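Local coordinates for Non-ribosomal peptide synthetase (Methanobrevibacter ruminantium, PDB 6VTJ), which forms the carrier-protein and reductase didomain of an archaeal peptide synthetase and probably releases the carrier-bound peptide by NAD(P)H-dependent reduction of its thioester, at residues A[104-109]-A[306-311]; A[322-327]-A[364-369]. All coordinates share one frame; numbering follows the deposited sequence.

Contact 1. Residues A[104-109]-A[306-311]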
# COMPACT_ATOMS: atom_id res chain seq x y z
N GLY A 104 -14.78 1.95 -22.26
CA GLY A 104 -16.22 1.71 -22.37
C GLY A 104 -16.65 0.37 -21.81
O GLY A 104 -17.58 0.29 -21.00
N GLU A 105 -15.97 -0.71 -22.23
CA GLU A 105 -16.39 -2.05 -21.83
C GLU A 105 -16.20 -2.29 -20.33
O GLU A 105 -17.06 -2.90 -19.66
CB GLU A 105 -15.62 -3.09 -22.63
CG GLU A 105 -16.08 -3.24 -24.06
CD GLU A 105 -15.57 -4.52 -24.70
OE1 GLU A 105 -14.55 -4.46 -25.43
OE2 GLU A 105 -16.18 -5.58 -24.46
N ILE A 106 -15.07 -1.84 -19.79
CA ILE A 106 -14.85 -1.91 -18.35
C ILE A 106 -15.96 -1.18 -17.60
O ILE A 106 -16.52 -1.71 -16.63
CB ILE A 106 -13.46 -1.35 -18.00
CG1 ILE A 106 -12.39 -2.38 -18.31
CG2 ILE A 106 -13.41 -0.91 -16.56
CD1 ILE A 106 -11.00 -1.92 -18.02
N ASN A 107 -16.30 0.04 -18.04
CA ASN A 107 -17.32 0.84 -17.35
C ASN A 107 -18.68 0.15 -17.40
O ASN A 107 -19.46 0.20 -16.43
CB ASN A 107 -17.39 2.24 -17.97
CG ASN A 107 -16.25 3.13 -17.50
OD1 ASN A 107 -15.67 2.87 -16.45
ND2 ASN A 107 -15.93 4.18 -18.27
N GLU A 108 -18.99 -0.50 -18.53
CA GLU A 108 -20.22 -1.27 -18.63
C GLU A 108 -20.24 -2.40 -17.61
O GLU A 108 -21.28 -2.66 -16.98
CB GLU A 108 -20.39 -1.81 -20.05
CG GLU A 108 -21.31 -0.97 -20.93
N LEU A 109 -19.12 -3.10 -17.44
CA LEU A 109 -19.07 -4.15 -16.43
C LEU A 109 -19.23 -3.56 -15.04
O LEU A 109 -19.97 -4.09 -14.20
CB LEU A 109 -17.75 -4.92 -16.51
CG LEU A 109 -17.55 -6.07 -17.48
CD1 LEU A 109 -16.36 -6.90 -17.03
CD2 LEU A 109 -18.81 -6.93 -17.61
N ALA A 306 -9.40 -8.42 -18.62
CA ALA A 306 -9.59 -9.87 -18.69
C ALA A 306 -11.03 -10.26 -18.38
O ALA A 306 -11.56 -11.22 -18.95
CB ALA A 306 -8.65 -10.60 -17.73
N ALA A 307 -11.67 -9.52 -17.46
CA ALA A 307 -13.09 -9.77 -17.19
C ALA A 307 -13.95 -9.48 -18.41
O ALA A 307 -14.91 -10.21 -18.67
CB ALA A 307 -13.56 -8.93 -16.01
N THR A 308 -13.63 -8.42 -19.16
CA THR A 308 -14.39 -8.14 -20.38
C THR A 308 -14.21 -9.24 -21.40
O THR A 308 -15.02 -9.36 -22.32
CB THR A 308 -14.01 -6.82 -21.05
OG1 THR A 308 -12.71 -6.93 -21.67
CG2 THR A 308 -14.01 -5.67 -20.07
N LYS A 309 -13.16 -10.04 -21.26
CA LYS A 309 -13.02 -11.21 -22.12
C LYS A 309 -13.60 -12.48 -21.49
O LYS A 309 -13.54 -13.54 -22.12
CB LYS A 309 -11.55 -11.44 -22.48
CG LYS A 309 -10.93 -10.35 -23.33
CD LYS A 309 -11.84 -9.96 -24.49
N GLY A 310 -14.14 -12.42 -20.28
CA GLY A 310 -14.83 -13.57 -19.72
C GLY A 310 -14.18 -14.19 -18.51
O GLY A 310 -14.74 -15.15 -17.95
N LEU A 311 -13.03 -13.72 -18.07
CA LEU A 311 -12.45 -14.20 -16.81
C LEU A 311 -13.29 -13.73 -15.62
O LEU A 311 -13.59 -12.54 -15.51
CB LEU A 311 -11.01 -13.68 -16.66
CG LEU A 311 -10.18 -14.35 -15.56
CD1 LEU A 311 -10.01 -15.85 -15.85
CD2 LEU A 311 -8.83 -13.67 -15.41
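Leu109 reaches across from the helix 104-111 and sets its CD1 3.6 Å from CB of Ala307, the closest approach of the two segments. The same methyl lies 3.8 Å from the backbone N of Thr308, so one leucine branch rests on the last turn of the helix 291-308. Beside it, CG2 of Thr308 lies against Glu105 and Ile106 of the other helix, 4.0 Å from CB of Glu105 and 4.1 Å from CG1 of Ile106. Thr308 can present this methyl because its chi1 of 72° turns OG1 back to the carbonyl of Gln305, in its own helix. The helix under this contact ends at once: Gly310, with phi 114°, closes a Schellman motif, its N bonded to Ala307 O and Leu311 N to Ala306 O, before the chain runs on into the strand 313-322 of the Rossmann-like sheet. On the inner side Ile106 is buried, packing also on Arg301 and Leu304 of the helix 291-308. The outer side is looser. There Glu105 touches Thr308 through its CB, while the extended remainder of its chain carries the carboxylate past the threonine on the exposed flank.

Contact 2. Residues A[322-327]-A[364-369]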
# COMPACT_ATOMS: atom_id res chain seq x y z
N MET A 322 -3.56 -2.38 9.39
CA MET A 322 -3.08 -2.17 10.75
C MET A 322 -3.03 -3.49 11.54
O MET A 322 -3.42 -4.56 11.05
CB MET A 322 -3.95 -1.13 11.46
CG MET A 322 -3.61 0.30 11.01
SD MET A 322 -2.00 0.83 11.63
CE MET A 322 -0.91 0.88 10.18
N SER A 323 -2.57 -3.38 12.78
CA SER A 323 -2.29 -4.53 13.62
C SER A 323 -3.54 -5.35 13.92
O SER A 323 -4.67 -4.84 13.91
CB SER A 323 -1.68 -4.07 14.94
OG SER A 323 -0.74 -3.05 14.69
N ARG A 324 -3.31 -6.64 14.20
CA ARG A 324 -4.40 -7.56 14.52
C ARG A 324 -5.28 -7.00 15.62
O ARG A 324 -4.81 -6.42 16.60
CB ARG A 324 -3.86 -8.92 14.97
CG ARG A 324 -3.26 -9.74 13.85
CD ARG A 324 -3.23 -11.22 14.17
NE ARG A 324 -2.30 -11.57 15.24
CZ ARG A 324 -1.15 -12.22 15.06
NH1 ARG A 324 -0.79 -12.58 13.84
NH2 ARG A 324 -0.36 -12.52 16.09
N TYR A 325 -6.59 -7.18 15.43
CA TYR A 325 -7.55 -6.83 16.47
C TYR A 325 -7.35 -7.69 17.72
O TYR A 325 -7.47 -7.20 18.85
CB TYR A 325 -8.97 -7.00 15.93
CG TYR A 325 -10.03 -6.59 16.92
CD1 TYR A 325 -10.22 -5.25 17.23
CD2 TYR A 325 -10.83 -7.53 17.55
CE1 TYR A 325 -11.21 -4.85 18.15
CE2 TYR A 325 -11.82 -7.15 18.47
CZ TYR A 325 -12.00 -5.82 18.76
OH TYR A 325 -12.98 -5.44 19.66
N SER A 326 -7.02 -8.97 17.53
CA SER A 326 -7.01 -9.90 18.65
C SER A 326 -5.91 -9.57 19.63
O SER A 326 -6.14 -9.51 20.84
CB SER A 326 -6.86 -11.34 18.14
OG SER A 326 -5.68 -11.51 17.36
N ASP A 327 -4.70 -9.32 19.14
CA ASP A 327 -3.55 -9.19 20.03
C ASP A 327 -2.61 -8.04 19.69
O ASP A 327 -1.54 -7.95 20.31
CB ASP A 327 -2.74 -10.50 20.02
CG ASP A 327 -2.26 -10.91 18.62
OD1 ASP A 327 -2.38 -10.10 17.65
OD2 ASP A 327 -1.77 -12.05 18.50
N SER A 364 -7.89 -0.67 9.53
CA SER A 364 -8.31 -1.96 8.98
C SER A 364 -7.44 -3.05 9.59
O SER A 364 -6.35 -3.34 9.10
CB SER A 364 -8.22 -1.92 7.46
OG SER A 364 -9.12 -0.96 6.93
N GLN A 365 -7.94 -3.65 10.68
CA GLN A 365 -7.19 -4.68 11.40
C GLN A 365 -6.93 -5.89 10.50
O GLN A 365 -7.87 -6.46 9.93
CB GLN A 365 -7.96 -5.09 12.65
CG GLN A 365 -8.37 -3.90 13.57
CD GLN A 365 -9.80 -3.40 13.33
OE1 GLN A 365 -10.40 -3.67 12.29
NE2 GLN A 365 -10.35 -2.68 14.31
N ILE A 366 -5.66 -6.29 10.41
CA ILE A 366 -5.20 -7.21 9.36
C ILE A 366 -5.93 -8.56 9.42
O ILE A 366 -6.14 -9.21 8.37
CB ILE A 366 -3.67 -7.38 9.43
CG1 ILE A 366 -3.11 -8.02 8.16
CG2 ILE A 366 -3.30 -8.26 10.59
CD1 ILE A 366 -3.24 -7.21 6.91
N ASP A 367 -6.31 -9.01 10.62
CA ASP A 367 -7.04 -10.28 10.69
C ASP A 367 -8.44 -10.12 10.12
O ASP A 367 -8.94 -11.01 9.42
CB ASP A 367 -7.07 -10.84 12.13
CG ASP A 367 -7.32 -9.79 13.22
OD1 ASP A 367 -7.34 -8.57 12.95
OD2 ASP A 367 -7.49 -10.20 14.39
N TYR A 368 -9.05 -8.96 10.33
CA TYR A 368 -10.35 -8.72 9.73
C TYR A 368 -10.24 -8.37 8.24
O TYR A 368 -11.15 -8.72 7.48
CB TYR A 368 -11.10 -7.67 10.54
CG TYR A 368 -11.72 -8.32 11.75
CD1 TYR A 368 -10.94 -8.64 12.86
CD2 TYR A 368 -13.07 -8.65 11.78
CE1 TYR A 368 -11.49 -9.25 13.95
CE2 TYR A 368 -13.64 -9.27 12.88
CZ TYR A 368 -12.84 -9.56 13.96
OH TYR A 368 -13.40 -10.18 15.05
N VAL A 369 -9.14 -7.73 7.79
CA VAL A 369 -8.95 -7.58 6.35
C VAL A 369 -8.95 -8.94 5.68
O VAL A 369 -9.61 -9.16 4.66
CB VAL A 369 -7.66 -6.81 6.02
CG1 VAL A 369 -7.47 -6.76 4.52
CG2 VAL A 369 -7.72 -5.41 6.58
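OD1 of Asp367 is gripped by backbone N-H groups from both segments: it accepts a nearly straight bond from Tyr325 N (2.9 Å, 170°), met on the syn side but out of the carboxylate plane, and a weak one from Tyr368 N in its own helix. OD2 takes a longer, weak bond from Ser326 N at 3.4 Å. A chi1 of 42° places CG between the backbone N and the carbonyl carbon, turning the carboxylate to the loop. Were Asp367 an alanine, the N-H groups of Tyr325 and Ser326 would probably lose their acceptor and the loop its tie to the helix. Further back the segments join as parallel strands, Met322 pairing with Gln365: Met322 N bonds to Ser364 O at 3.0 Å, and Ile366 N returns to Met322 O at 2.9 Å. Gln365 is the last residue of the strand and the N-cap of the helix 366-376, the strand-to-helix step of a Rossmann-like fold. CB of Tyr325 lies 3.9 Å from CE1 of Tyr368, the two rings nearly perpendicular. CG of Arg324 meets CG2 of Ile366 at 3.6 Å, while the Arg324 guanidinium holds Asp327 side-on, NE to OD1 and NH2 to OD2, and NH1 reaches His141 and Tyr177 O. With Arg324 thus engaged and not in contact with Asp367, the charge of Asp367 is probably offset by the backbone N-H groups that bond it and by the helix N-terminus at which it sits.

Overall arrangement
Both segments of contact 1 precede those of contact 2 in the sequence, and the strand 313-322 leads from one to the other: it follows the helix 291-308 of contact 1 and ends at Met322 in contact 2. Their centres are about 33 Å apart and their nearest atoms about 21 Å, so they do not touch. Contact 1 lies near the periphery, where the helix 104-111 packs on a helix flanking the mixed sheet. Contact 2 is more central, at the ends of the neighbouring parallel strands 313-322 and 360-365, with the side chain of Met322 about 7 Å from the bound 4'-phosphopantetheine. One contact thus joins a preceding helix to the Rossmann-like core, the other joins two strand ends near the phosphopantetheine arm.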